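PDB 4ZCF: type III restriction-modification enzyme EcoP15I Mod subunit, which methylates a specific adenine in the DNA site 5'-CAGCAG-3' using S-adenosylmethionine, and is needed with the Res subunit for DNA restriction. Local coordinates for residues A112-V117 / R186-E191; K118-D123 / G193-S198; N219-L224 / V246-K251. All blocks are in the same frame, centred on the assembly; numbering follows the deposited sequence.

Contacts 2 and 3 lie within the methyltransferase sheet, contact 1 at its margin. Contact 2 is part of the buried core, two parallel strands near the centre of the chain with mainly apolar side chains on both faces. Contact 1 extends the same two chain paths back to helices 102-113 and 171-188. It is only partly buried, richer in charge, and lies beside the Restriction endonuclease EcoP15I chain. Contact 3 is also largely buried but is antiparallel and more polar, with a bulge and amide, histidine and lysine contacts. Strand 193-199 of contact 2 pairs directly with strand 241-248 of contact 3. Lys249 of contact 3 reaches back to the carbonyl oxygens of Arg186 and Met189 in contact 1.

Contact 1: residues A112-V117 / R186-E191; sequences AYAEKV and RELMRE
The carboxylates of Glu115 and Glu191 lie near each other with their planes only 20° apart. Their OE2 atoms are 4.4 Å apart, and the CG of Glu191 sits by the carboxylate of Glu115. Lys128 of the Restriction endonuclease EcoP15I chain packs on both residues. The ring of Tyr113 turns away from segment 186-191, and its OH bonds to Leu557 N. What Tyr113 offers Leu188 is its CB, 4.0 Å from Leu188 CD2. Leu188 CB in turn lies 3.8 Å from Val117 CG2. That methyl is placed beside the backbone N of Val117 by chi1 of -173°, which sends CG1 to the anti position. The backbones are joined by three bonds. Leu188 O accepts both Lys116 N at 2.8 Å and Val117 N at 2.9 Å; the second bond is the straighter. Arg190 N then gives a nearly linear bond to Val117 O, 2.9 Å long. Val117 and Met189 thus form a parallel bridge after helix 171-188. The aliphatic part of Arg190 runs alongside the backbone of Glu115 and Lys116, with CG 3.5 Å from Glu115 O. Its guanidinium is paired with Asp192 and Glu434. Repulsion between the glutamates may be eased in part by Lys249, which makes a long, weak ion pair with Glu115. Leu188 O serves two N-H groups, while Lys116 N is itself divided between Leu188 O and Tyr113 O.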
ATOM      1  N   ALA A 112     -17.627   9.276   9.522  1.00 38.77           N
ATOM      2  CA  ALA A 112     -17.130  10.657   9.571  1.00 36.89           C
ATOM      3  C   ALA A 112     -15.695  10.854   9.075  1.00 39.62           C
ATOM      4  O   ALA A 112     -15.407  11.892   8.482  1.00 37.96           O
ATOM      5  CB  ALA A 112     -17.303  11.235  10.984  1.00 36.80           C
ATOM      6  N   TYR A 113     -14.814   9.853   9.315  1.00 37.82           N
ATOM      7  CA  TYR A 113     -13.372   9.858   9.056  1.00 39.00           C
ATOM      8  C   TYR A 113     -12.851   9.091   7.868  1.00 47.34           C
ATOM      9  O   TYR A 113     -11.647   9.131   7.613  1.00 47.04           O
ATOM     10  CB  TYR A 113     -12.581   9.530  10.337  1.00 39.46           C
ATOM     11  CG  TYR A 113     -12.786  10.593  11.393  1.00 39.47           C
ATOM     12  CD1 TYR A 113     -11.993  11.733  11.422  1.00 41.88           C
ATOM     13  CD2 TYR A 113     -13.859  10.521  12.285  1.00 38.28           C
ATOM     14  CE1 TYR A 113     -12.211  12.738  12.362  1.00 44.43           C
ATOM     15  CE2 TYR A 113     -14.110  11.536  13.196  1.00 37.31           C
ATOM     16  CZ  TYR A 113     -13.275  12.633  13.246  1.00 45.86           C
ATOM     17  OH  TYR A 113     -13.487  13.609  14.188  1.00 48.10           O
ATOM     18  N   ALA A 114     -13.660   8.318   7.196  1.00 47.15           N
ATOM     19  CA  ALA A 114     -13.271   7.840   5.902  1.00 48.35           C
ATOM     20  C   ALA A 114     -13.398   8.975   4.941  1.00 55.19           C
ATOM     21  O   ALA A 114     -14.318   9.729   5.060  1.00 58.39           O
ATOM     22  CB  ALA A 114     -14.175   6.714   5.503  1.00 48.76           C
ATOM     23  N   GLU A 115     -12.545   9.091   3.940  1.00 49.31           N
ATOM     24  CA  GLU A 115     -11.122   8.903   4.010  1.00 47.47           C
ATOM     25  C   GLU A 115     -10.535  10.259   4.291  1.00 46.28           C
ATOM     26  O   GLU A 115     -10.403  11.053   3.404  1.00 43.67           O
ATOM     27  CB  GLU A 115     -10.636   8.472   2.626  1.00 48.83           C
ATOM     28  CG  GLU A 115     -11.652   7.724   1.761  1.00 57.52           C
ATOM     29  CD  GLU A 115     -11.313   7.630   0.284  1.00 73.93           C
ATOM     30  OE1 GLU A 115     -11.252   8.654  -0.391  1.00 63.80           O
ATOM     31  OE2 GLU A 115     -11.155   6.520  -0.233  1.00 66.56           O
ATOM     32  N   LYS A 116     -10.168  10.521   5.529  1.00 40.36           N
ATOM     33  CA  LYS A 116      -9.780  11.867   5.946  1.00 38.80           C
ATOM     34  C   LYS A 116      -8.461  11.982   6.655  1.00 39.34           C
ATOM     35  O   LYS A 116      -7.992  13.112   6.829  1.00 38.89           O
ATOM     36  CB  LYS A 116     -10.885  12.501   6.817  1.00 41.40           C
ATOM     37  CG  LYS A 116     -12.239  12.546   6.159  1.00 38.94           C
ATOM     38  CD  LYS A 116     -12.844  13.924   6.155  1.00 39.78           C
ATOM     39  CE  LYS A 116     -14.122  13.932   5.338  1.00 42.36           C
ATOM     40  NZ  LYS A 116     -15.085  12.882   5.817  1.00 51.21           N
ATOM     41  N   VAL A 117      -7.889  10.835   7.106  1.00 32.63           N
ATOM     42  CA  VAL A 117      -6.603  10.712   7.822  1.00 30.78           C
ATOM     43  C   VAL A 117      -5.431  10.783   6.834  1.00 35.92           C
ATOM     44  O   VAL A 117      -5.424  10.038   5.858  1.00 36.07           O
ATOM     45  CB  VAL A 117      -6.568   9.413   8.687  1.00 32.34           C
ATOM     46  CG1 VAL A 117      -5.334   9.356   9.570  1.00 31.42           C
ATOM     47  CG2 VAL A 117      -7.823   9.293   9.543  1.00 31.64           C
ATOM     48  N   ARG A 186      -7.496   1.201   7.016  1.00 36.94           N
ATOM     49  CA  ARG A 186      -7.314   1.523   5.580  1.00 36.74           C
ATOM     50  C   ARG A 186      -8.427   2.441   5.031  1.00 40.97           C
ATOM     51  O   ARG A 186      -8.157   3.356   4.248  1.00 41.98           O
ATOM     52  CB  ARG A 186      -7.193   0.237   4.733  1.00 35.00           C
ATOM     53  CG  ARG A 186      -6.820   0.467   3.263  1.00 39.18           C
ATOM     54  CD  ARG A 186      -7.073  -0.789   2.465  1.00 50.71           C
ATOM     55  NE  ARG A 186      -6.674  -0.677   1.065  1.00 58.47           N
ATOM     56  CZ  ARG A 186      -7.474  -0.260   0.090  1.00 80.33           C
ATOM     57  NH1 ARG A 186      -8.714   0.133   0.360  1.00 71.31           N
ATOM     58  NH2 ARG A 186      -7.034  -0.205  -1.161  1.00 68.20           N
ATOM     59  N   GLU A 187      -9.663   2.206   5.490  1.00 35.63           N
ATOM     60  CA  GLU A 187     -10.865   2.932   5.143  1.00 35.57           C
ATOM     61  C   GLU A 187     -10.793   4.404   5.534  1.00 41.10           C
ATOM     62  O   GLU A 187     -11.334   5.244   4.815  1.00 41.31           O
ATOM     63  CB  GLU A 187     -12.073   2.275   5.815  1.00 37.88           C
ATOM     64  CG  GLU A 187     -12.185   0.758   5.604  1.00 53.11           C
ATOM     65  CD  GLU A 187     -13.527   0.110   5.895  1.00 73.52           C
ATOM     66  OE1 GLU A 187     -14.540   0.842   5.982  1.00 61.26           O
ATOM     67  OE2 GLU A 187     -13.577  -1.139   5.985  1.00 74.20           O
ATOM     68  N   LEU A 188     -10.092   4.728   6.648  1.00 37.32           N
ATOM     69  CA  LEU A 188      -9.973   6.097   7.174  1.00 35.87           C
ATOM     70  C   LEU A 188      -8.944   6.940   6.472  1.00 39.80           C
ATOM     71  O   LEU A 188      -8.977   8.177   6.553  1.00 38.93           O
ATOM     72  CB  LEU A 188      -9.685   6.072   8.679  1.00 35.55           C
ATOM     73  CG  LEU A 188     -10.672   5.303   9.598  1.00 37.80           C
ATOM     74  CD1 LEU A 188     -10.334   5.579  11.045  1.00 36.02           C
ATOM     75  CD2 LEU A 188     -12.156   5.673   9.303  1.00 35.22           C
ATOM     76  N   MET A 189      -8.045   6.260   5.740  1.00 35.79           N
ATOM     77  CA  MET A 189      -6.940   6.848   5.014  1.00 33.18           C
ATOM     78  C   MET A 189      -7.358   7.556   3.776  1.00 38.80           C
ATOM     79  O   MET A 189      -7.995   6.970   2.905  1.00 39.96           O
ATOM     80  CB  MET A 189      -5.927   5.766   4.650  1.00 35.00           C
ATOM     81  CG  MET A 189      -5.144   5.251   5.826  1.00 39.06           C
ATOM     82  SD  MET A 189      -4.079   3.842   5.450  1.00 43.49           S
ATOM     83  CE  MET A 189      -2.940   4.629   4.383  1.00 40.21           C
ATOM     84  N   ARG A 190      -6.890   8.797   3.636  1.00 36.96           N
ATOM     85  CA  ARG A 190      -7.011   9.625   2.434  1.00 35.99           C
ATOM     86  C   ARG A 190      -6.244   8.860   1.324  1.00 43.33           C
ATOM     87  O   ARG A 190      -5.297   8.116   1.634  1.00 44.12           O
ATOM     88  CB  ARG A 190      -6.280  10.940   2.697  1.00 31.51           C
ATOM     89  CG  ARG A 190      -7.143  12.181   2.821  1.00 30.35           C
ATOM     90  CD  ARG A 190      -6.395  13.329   3.510  1.00 37.43           C
ATOM     91  NE  ARG A 190      -5.351  13.917   2.666  1.00 45.67           N
ATOM     92  CZ  ARG A 190      -4.740  15.083   2.902  1.00 61.39           C
ATOM     93  NH1 ARG A 190      -5.055  15.805   3.977  1.00 39.04           N
ATOM     94  NH2 ARG A 190      -3.808  15.535   2.065  1.00 44.49           N
ATOM     95  N   GLU A 191      -6.629   9.028   0.056  1.00 40.08           N
ATOM     96  CA  GLU A 191      -5.946   8.336  -1.049  1.00 39.76           C
ATOM     97  C   GLU A 191      -4.437   8.635  -1.088  1.00 42.25           C
ATOM     98  O   GLU A 191      -3.640   7.751  -1.365  1.00 42.55           O
ATOM     99  CB  GLU A 191      -6.609   8.673  -2.380  1.00 41.32           C
ATOM    100  CG  GLU A 191      -7.988   8.048  -2.514  1.00 54.92           C
ATOM    101  CD  GLU A 191      -8.064   6.911  -3.514  1.00 77.35           C
ATOM    102  OE1 GLU A 191      -8.235   7.201  -4.723  1.00 65.53           O
ATOM    103  OE2 GLU A 191      -7.925   5.738  -3.098  1.00 67.88           O
TER
HETATM  104  O   HOH W   1      -6.098  14.953   7.082  1.00 36.32           O

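Contact 2: residues K118-D123 / G193-S198; sequences KMIYID and GTIFIS
Met119 reaches across from its strand to Phe196, two residues further on than its bridge partner Thr194. Its CB lies near Thr194 O. Chi1 of -165° sets CG opposite the backbone N, beside the carbonyl carbon, where it lies 3.9 Å from Phe196 CD1. SD stands 4.8 Å from the centroid of the Phe196 ring, 38° off the ring normal, an oblique Met-aromatic contact. Met119 CE comes closest, 3.6 Å from Phe196 CD1. The two side chains cross at about a right angle. Tyr121 follows on the same face. The edge of its ring meets Phe196 CB, with CD1 3.8 Å away, and its OH hydrogen-bonds Ser198 OG, though the modelled length is doubtfully short. On the other face Ile120 CG2 packs on Ile195 CD1 at 3.8 Å. Beyond it Ile122 and Ile197 lie side by side, pointing the same way. Helix 171-188 covers this isoleucine face, while helix 420-430 packs against Met119, Thr194 and Phe196. Between the faces five backbone bonds alternate in donor direction, as in a regular parallel pair; one is Phe196 N to Ile120 O, 2.7 Å. Helix 171-188 lies between the strands in sequence, so they form a beta-alpha-beta crossover of the Rossmann-like methyltransferase core. Asp123, paired with Lys418, opens residues 123-126, predicted to bind S-adenosylmethionine. The chemistry is therefore mainly apolar, becoming more polar toward the end that carries these predicted binding residues. The inward-facing backbone groups are satisfied by this ladder, and outward ones pair with strands 434-439 and 241-248.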
ATOM      1  N   LYS A 118      -4.453  11.681   7.077  1.00 33.10           N
ATOM      2  CA  LYS A 118      -3.272  11.825   6.202  1.00 31.96           C
ATOM      3  C   LYS A 118      -2.191  10.826   6.587  1.00 36.82           C
ATOM      4  O   LYS A 118      -1.417  10.394   5.731  1.00 36.90           O
ATOM      5  CB  LYS A 118      -2.685  13.246   6.277  1.00 32.55           C
ATOM      6  CG  LYS A 118      -2.005  13.703   4.981  1.00 31.76           C
ATOM      7  CD  LYS A 118      -1.393  15.090   5.144  1.00 47.37           C
ATOM      8  CE  LYS A 118      -0.846  15.722   3.869  1.00 57.74           C
ATOM      9  NZ  LYS A 118       0.095  14.839   3.121  1.00 51.71           N
ATOM     10  N   MET A 119      -2.091  10.499   7.893  1.00 32.25           N
ATOM     11  CA  MET A 119      -1.065   9.586   8.380  1.00 30.26           C
ATOM     12  C   MET A 119      -1.543   8.783   9.551  1.00 32.97           C
ATOM     13  O   MET A 119      -2.208   9.311  10.438  1.00 33.65           O
ATOM     14  CB  MET A 119       0.200  10.371   8.783  1.00 32.45           C
ATOM     15  CG  MET A 119       1.433   9.507   8.970  1.00 37.02           C
ATOM     16  SD  MET A 119       2.736  10.375   9.891  1.00 42.05           S
ATOM     17  CE  MET A 119       3.382   9.088  10.825  1.00 36.74           C
ATOM     18  N   ILE A 120      -1.131   7.522   9.586  1.00 27.75           N
ATOM     19  CA  ILE A 120      -1.340   6.608  10.687  1.00 26.33           C
ATOM     20  C   ILE A 120       0.015   6.140  11.138  1.00 34.30           C
ATOM     21  O   ILE A 120       0.804   5.667  10.320  1.00 34.30           O
ATOM     22  CB  ILE A 120      -2.247   5.400  10.318  1.00 27.81           C
ATOM     23  CG1 ILE A 120      -3.683   5.872   9.878  1.00 27.07           C
ATOM     24  CG2 ILE A 120      -2.284   4.348  11.457  1.00 24.04           C
ATOM     25  CD1 ILE A 120      -4.646   4.732   9.461  1.00 17.43           C
ATOM     26  N   TYR A 121       0.313   6.303  12.439  1.00 33.30           N
ATOM     27  CA  TYR A 121       1.500   5.734  13.061  1.00 32.47           C
ATOM     28  C   TYR A 121       0.996   4.816  14.144  1.00 34.19           C
ATOM     29  O   TYR A 121       0.196   5.240  14.954  1.00 34.73           O
ATOM     30  CB  TYR A 121       2.476   6.772  13.668  1.00 34.39           C
ATOM     31  CG  TYR A 121       3.594   6.060  14.414  1.00 35.52           C
ATOM     32  CD1 TYR A 121       4.544   5.300  13.724  1.00 36.68           C
ATOM     33  CD2 TYR A 121       3.582   5.972  15.803  1.00 35.90           C
ATOM     34  CE1 TYR A 121       5.496   4.544  14.398  1.00 33.41           C
ATOM     35  CE2 TYR A 121       4.503   5.177  16.483  1.00 37.18           C
ATOM     36  CZ  TYR A 121       5.477   4.493  15.776  1.00 38.78           C
ATOM     37  OH  TYR A 121       6.401   3.730  16.434  1.00 37.09           O
ATOM     38  N   ILE A 122       1.452   3.581  14.180  1.00 31.04           N
ATOM     39  CA  ILE A 122       1.065   2.638  15.237  1.00 30.74           C
ATOM     40  C   ILE A 122       2.250   1.847  15.769  1.00 32.57           C
ATOM     41  O   ILE A 122       3.136   1.484  15.008  1.00 29.85           O
ATOM     42  CB  ILE A 122      -0.172   1.710  14.944  1.00 32.78           C
ATOM     43  CG1 ILE A 122      -0.109   1.009  13.587  1.00 31.44           C
ATOM     44  CG2 ILE A 122      -1.490   2.415  15.200  1.00 33.01           C
ATOM     45  CD1 ILE A 122      -0.858  -0.379  13.586  1.00 31.78           C
ATOM     46  N   ASP A 123       2.270   1.607  17.089  1.00 31.35           N
ATOM     47  CA  ASP A 123       3.279   0.769  17.728  1.00 32.12           C
ATOM     48  C   ASP A 123       2.504  -0.419  18.323  1.00 38.89           C
ATOM     49  O   ASP A 123       2.049  -0.369  19.465  1.00 39.98           O
ATOM     50  CB  ASP A 123       4.096   1.554  18.754  1.00 33.67           C
ATOM     51  CG  ASP A 123       5.092   0.771  19.584  1.00 45.70           C
ATOM     52  OD1 ASP A 123       5.622  -0.241  19.080  1.00 48.72           O
ATOM     53  OD2 ASP A 123       5.417   1.230  20.707  1.00 48.69           O
ATOM     54  N   GLY A 193      -2.732   9.389   1.527  1.00 33.21           N
ATOM     55  CA  GLY A 193      -2.371   9.063   2.901  1.00 31.49           C
ATOM     56  C   GLY A 193      -1.467   7.864   3.028  1.00 35.33           C
ATOM     57  O   GLY A 193      -1.278   7.118   2.059  1.00 34.78           O
ATOM     58  N   THR A 194      -0.847   7.717   4.229  1.00 33.41           N
ATOM     59  CA  THR A 194       0.145   6.686   4.570  1.00 32.96           C
ATOM     60  C   THR A 194      -0.008   6.104   5.967  1.00 36.84           C
ATOM     61  O   THR A 194      -0.435   6.790   6.884  1.00 38.26           O
ATOM     62  CB  THR A 194       1.594   7.233   4.438  1.00 38.89           C
ATOM     63  OG1 THR A 194       1.707   8.495   5.093  1.00 42.35           O
ATOM     64  CG2 THR A 194       2.069   7.346   3.002  1.00 30.87           C
ATOM     65  N   ILE A 195       0.366   4.842   6.120  1.00 32.68           N
ATOM     66  CA  ILE A 195       0.436   4.129   7.387  1.00 32.18           C
ATOM     67  C   ILE A 195       1.916   3.808   7.651  1.00 33.87           C
ATOM     68  O   ILE A 195       2.629   3.479   6.721  1.00 34.41           O
ATOM     69  CB  ILE A 195      -0.504   2.875   7.488  1.00 35.35           C
ATOM     70  CG1 ILE A 195      -0.408   2.206   8.890  1.00 35.74           C
ATOM     71  CG2 ILE A 195      -0.269   1.867   6.347  1.00 35.66           C
ATOM     72  CD1 ILE A 195      -1.553   1.315   9.299  1.00 46.02           C
ATOM     73  N   PHE A 196       2.364   3.946   8.907  1.00 29.71           N
ATOM     74  CA  PHE A 196       3.703   3.635   9.446  1.00 27.44           C
ATOM     75  C   PHE A 196       3.475   2.622  10.601  1.00 32.83           C
ATOM     76  O   PHE A 196       2.619   2.859  11.455  1.00 32.89           O
ATOM     77  CB  PHE A 196       4.346   4.934   9.973  1.00 27.68           C
ATOM     78  CG  PHE A 196       4.856   5.915   8.938  1.00 26.94           C
ATOM     79  CD1 PHE A 196       3.979   6.689   8.198  1.00 28.02           C
ATOM     80  CD2 PHE A 196       6.219   6.070   8.714  1.00 29.48           C
ATOM     81  CE1 PHE A 196       4.451   7.593   7.231  1.00 28.82           C
ATOM     82  CE2 PHE A 196       6.693   6.993   7.768  1.00 31.89           C
ATOM     83  CZ  PHE A 196       5.803   7.763   7.046  1.00 28.74           C
ATOM     84  N   ILE A 197       4.153   1.448  10.570  1.00 30.57           N
ATOM     85  CA  ILE A 197       4.003   0.377  11.575  1.00 28.52           C
ATOM     86  C   ILE A 197       5.332  -0.069  12.129  1.00 33.65           C
ATOM     87  O   ILE A 197       6.130  -0.660  11.396  1.00 34.06           O
ATOM     88  CB  ILE A 197       3.178  -0.856  11.099  1.00 30.97           C
ATOM     89  CG1 ILE A 197       1.945  -0.464  10.250  1.00 30.68           C
ATOM     90  CG2 ILE A 197       2.789  -1.761  12.306  1.00 30.12           C
ATOM     91  CD1 ILE A 197       1.222  -1.617   9.567  1.00 31.55           C
ATOM     92  N   SER A 198       5.556   0.177  13.437  1.00 31.44           N
ATOM     93  CA  SER A 198       6.755  -0.245  14.162  1.00 31.77           C
ATOM     94  C   SER A 198       6.645  -1.716  14.485  1.00 36.64           C
ATOM     95  O   SER A 198       5.598  -2.165  14.942  1.00 35.46           O
ATOM     96  CB  SER A 198       6.892   0.508  15.485  1.00 35.70           C
ATOM     97  OG  SER A 198       7.392   1.818  15.293  1.00 40.69           O
TER

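Contact 3: residues N219-L224 / V246-K251; sequences NHVGDL and VYTKNK
Strands 220-227 and 241-248 form an antiparallel pair at one side of the methyltransferase sheet, with a beta bulge between His220 and Gly222. His220 pairs with Tyr247 and Gly222 with Val246, leaving Val221 as the extra residue. Thr248 N bonds to Asn219 O at 3.0 Å, Val221 N to Val246 O, and Val246 N to Gly222 O. His220 CA sits over one face of the Tyr247 ring, a CH-pi contact 3.9 Å from the centroid. The two rings are oblique, their planes at 56°. His220 NE2 donates to Asp223 OD1 at 2.8 Å, in the plane of the imidazole but from above the carboxylate plane. Gly222 N covers one face of the imidazole, while the bond to Asp223 OD1 fixes the rotation of the ring. The Tyr247 OH bonds to Asp212. Past the strand end, Asn219 OD1 takes Lys251 N at 2.8 Å and its ND2 bonds to Phe215 O. Val221 CB packs on Val246 CG1 at 3.8 Å, and Ile237 of the second subunit touches both valines. A reversed strand set between two strands of the opposite direction, as 241-248 is between 193-199 and 220-227, is characteristic of the class I methyltransferase fold.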
ATOM      1  N   ASN A 219       1.468  -0.758  -3.329  1.00 35.93           N
ATOM      2  CA  ASN A 219       1.303   0.370  -2.412  1.00 33.85           C
ATOM      3  C   ASN A 219       2.301   0.356  -1.270  1.00 34.96           C
ATOM      4  O   ASN A 219       2.205   1.188  -0.382  1.00 34.25           O
ATOM      5  CB  ASN A 219      -0.155   0.483  -1.940  1.00 31.41           C
ATOM      6  CG  ASN A 219      -1.121   0.756  -3.065  1.00 38.68           C
ATOM      7  OD1 ASN A 219      -0.981   1.717  -3.848  1.00 35.53           O
ATOM      8  ND2 ASN A 219      -2.109  -0.105  -3.189  1.00 27.02           N
ATOM      9  N   HIS A 220       3.279  -0.575  -1.289  1.00 30.68           N
ATOM     10  CA  HIS A 220       4.349  -0.566  -0.296  1.00 29.30           C
ATOM     11  C   HIS A 220       5.247   0.656  -0.644  1.00 35.11           C
ATOM     12  O   HIS A 220       5.607   0.836  -1.819  1.00 35.43           O
ATOM     13  CB  HIS A 220       5.136  -1.880  -0.335  1.00 28.97           C
ATOM     14  CG  HIS A 220       6.327  -1.921   0.583  1.00 32.37           C
ATOM     15  ND1 HIS A 220       7.616  -2.118   0.095  1.00 34.41           N
ATOM     16  CD2 HIS A 220       6.396  -1.792   1.926  1.00 33.52           C
ATOM     17  CE1 HIS A 220       8.408  -2.112   1.153  1.00 33.21           C
ATOM     18  NE2 HIS A 220       7.722  -1.922   2.275  1.00 33.24           N
ATOM     19  N   VAL A 221       5.530   1.527   0.351  1.00 30.64           N
ATOM     20  CA  VAL A 221       6.376   2.712   0.182  1.00 29.47           C
ATOM     21  C   VAL A 221       7.893   2.360   0.406  1.00 34.22           C
ATOM     22  O   VAL A 221       8.773   2.754  -0.383  1.00 34.58           O
ATOM     23  CB  VAL A 221       5.849   3.885   1.053  1.00 33.02           C
ATOM     24  CG1 VAL A 221       6.862   5.015   1.184  1.00 32.94           C
ATOM     25  CG2 VAL A 221       4.529   4.420   0.506  1.00 32.57           C
ATOM     26  N   GLY A 222       8.148   1.578   1.452  1.00 28.66           N
ATOM     27  CA  GLY A 222       9.466   1.121   1.862  1.00 26.14           C
ATOM     28  C   GLY A 222       9.450   0.803   3.337  1.00 30.89           C
ATOM     29  O   GLY A 222       8.429   0.993   4.013  1.00 30.77           O
ATOM     30  N   ASP A 223      10.577   0.268   3.839  1.00 27.32           N
ATOM     31  CA  ASP A 223      10.766  -0.070   5.240  1.00 26.11           C
ATOM     32  C   ASP A 223      11.944   0.691   5.720  1.00 31.77           C
ATOM     33  O   ASP A 223      12.909   0.881   4.976  1.00 29.05           O
ATOM     34  CB  ASP A 223      10.949  -1.580   5.461  1.00 27.68           C
ATOM     35  CG  ASP A 223       9.846  -2.413   4.814  1.00 42.13           C
ATOM     36  OD1 ASP A 223       8.637  -2.031   4.952  1.00 41.63           O
ATOM     37  OD2 ASP A 223      10.181  -3.411   4.124  1.00 47.92           O
ATOM     38  N   LEU A 224      11.820   1.203   6.945  1.00 31.06           N
ATOM     39  CA  LEU A 224      12.848   1.978   7.615  1.00 31.37           C
ATOM     40  C   LEU A 224      13.461   1.117   8.705  1.00 32.67           C
ATOM     41  O   LEU A 224      12.778   0.298   9.318  1.00 28.17           O
ATOM     42  CB  LEU A 224      12.279   3.279   8.226  1.00 31.50           C
ATOM     43  CG  LEU A 224      11.414   4.163   7.315  1.00 34.52           C
ATOM     44  CD1 LEU A 224      10.485   5.064   8.153  1.00 33.43           C
ATOM     45  CD2 LEU A 224      12.284   5.013   6.380  1.00 35.73           C
ATOM     46  N   VAL A 246       6.099   1.023   5.875  1.00 30.88           N
ATOM     47  CA  VAL A 246       5.322   2.170   5.383  1.00 29.94           C
ATOM     48  C   VAL A 246       4.502   1.745   4.155  1.00 36.03           C
ATOM     49  O   VAL A 246       5.027   1.070   3.269  1.00 38.53           O
ATOM     50  CB  VAL A 246       6.252   3.390   5.084  1.00 31.69           C
ATOM     51  CG1 VAL A 246       5.459   4.636   4.736  1.00 31.15           C
ATOM     52  CG2 VAL A 246       7.198   3.675   6.243  1.00 30.94           C
ATOM     53  N   TYR A 247       3.212   2.075   4.136  1.00 30.88           N
ATOM     54  CA  TYR A 247       2.311   1.777   3.017  1.00 30.36           C
ATOM     55  C   TYR A 247       1.474   3.017   2.747  1.00 34.75           C
ATOM     56  O   TYR A 247       1.370   3.897   3.587  1.00 32.10           O
ATOM     57  CB  TYR A 247       1.391   0.555   3.303  1.00 31.07           C
ATOM     58  CG  TYR A 247       2.028  -0.809   3.102  1.00 31.09           C
ATOM     59  CD1 TYR A 247       2.968  -1.303   4.003  1.00 32.23           C
ATOM     60  CD2 TYR A 247       1.677  -1.615   2.021  1.00 31.22           C
ATOM     61  CE1 TYR A 247       3.583  -2.536   3.807  1.00 29.64           C
ATOM     62  CE2 TYR A 247       2.291  -2.852   1.813  1.00 31.55           C
ATOM     63  CZ  TYR A 247       3.226  -3.316   2.723  1.00 32.13           C
ATOM     64  OH  TYR A 247       3.794  -4.555   2.578  1.00 33.17           O
ATOM     65  N   THR A 248       0.916   3.093   1.556  1.00 34.80           N
ATOM     66  CA  THR A 248       0.067   4.183   1.099  1.00 34.89           C
ATOM     67  C   THR A 248      -1.306   3.607   0.762  1.00 39.56           C
ATOM     68  O   THR A 248      -1.420   2.389   0.601  1.00 38.99           O
ATOM     69  CB  THR A 248       0.759   4.945  -0.047  1.00 37.49           C
ATOM     70  OG1 THR A 248      -0.030   6.064  -0.434  1.00 35.05           O
ATOM     71  CG2 THR A 248       1.072   4.078  -1.238  1.00 33.69           C
ATOM     72  N   LYS A 249      -2.361   4.454   0.723  1.00 36.60           N
ATOM     73  CA  LYS A 249      -3.692   3.969   0.348  1.00 35.69           C
ATOM     74  C   LYS A 249      -3.715   3.772  -1.169  1.00 37.82           C
ATOM     75  O   LYS A 249      -4.112   2.718  -1.657  1.00 36.29           O
ATOM     76  CB  LYS A 249      -4.789   4.941   0.788  1.00 37.62           C
ATOM     77  CG  LYS A 249      -5.999   4.208   1.330  1.00 40.58           C
ATOM     78  CD  LYS A 249      -7.083   3.962   0.298  1.00 38.99           C
ATOM     79  CE  LYS A 249      -8.379   3.542   0.954  1.00 41.16           C
ATOM     80  NZ  LYS A 249      -9.004   4.651   1.754  1.00 40.93           N
ATOM     81  N   ASN A 250      -3.206   4.770  -1.894  1.00 35.31           N
ATOM     82  CA  ASN A 250      -3.084   4.753  -3.340  1.00 36.10           C
ATOM     83  C   ASN A 250      -1.742   5.339  -3.735  1.00 41.06           C
ATOM     84  O   ASN A 250      -1.576   6.564  -3.672  1.00 39.61           O
ATOM     85  CB  ASN A 250      -4.217   5.562  -3.990  1.00 36.80           C
ATOM     86  CG  ASN A 250      -4.347   5.384  -5.471  1.00 52.65           C
ATOM     87  OD1 ASN A 250      -3.486   4.817  -6.146  1.00 42.90           O
ATOM     88  ND2 ASN A 250      -5.432   5.896  -6.012  1.00 52.68           N
ATOM     89  N   LYS A 251      -0.812   4.464  -4.205  1.00 38.46           N
ATOM     90  CA  LYS A 251       0.519   4.845  -4.672  1.00 39.58           C
ATOM     91  C   LYS A 251       0.513   5.934  -5.741  1.00 45.79           C
ATOM     92  O   LYS A 251       1.450   6.728  -5.805  1.00 46.68           O
ATOM     93  CB  LYS A 251       1.294   3.611  -5.148  1.00 43.67           C
ATOM     94  CG  LYS A 251       2.806   3.832  -5.318  1.00 57.51           C
ATOM     95  CD  LYS A 251       3.587   3.855  -4.021  1.00 59.77           C
ATOM     96  CE  LYS A 251       5.052   4.046  -4.299  1.00 76.43           C
ATOM     97  NZ  LYS A 251       5.872   3.973  -3.063  1.00 90.93           N
TER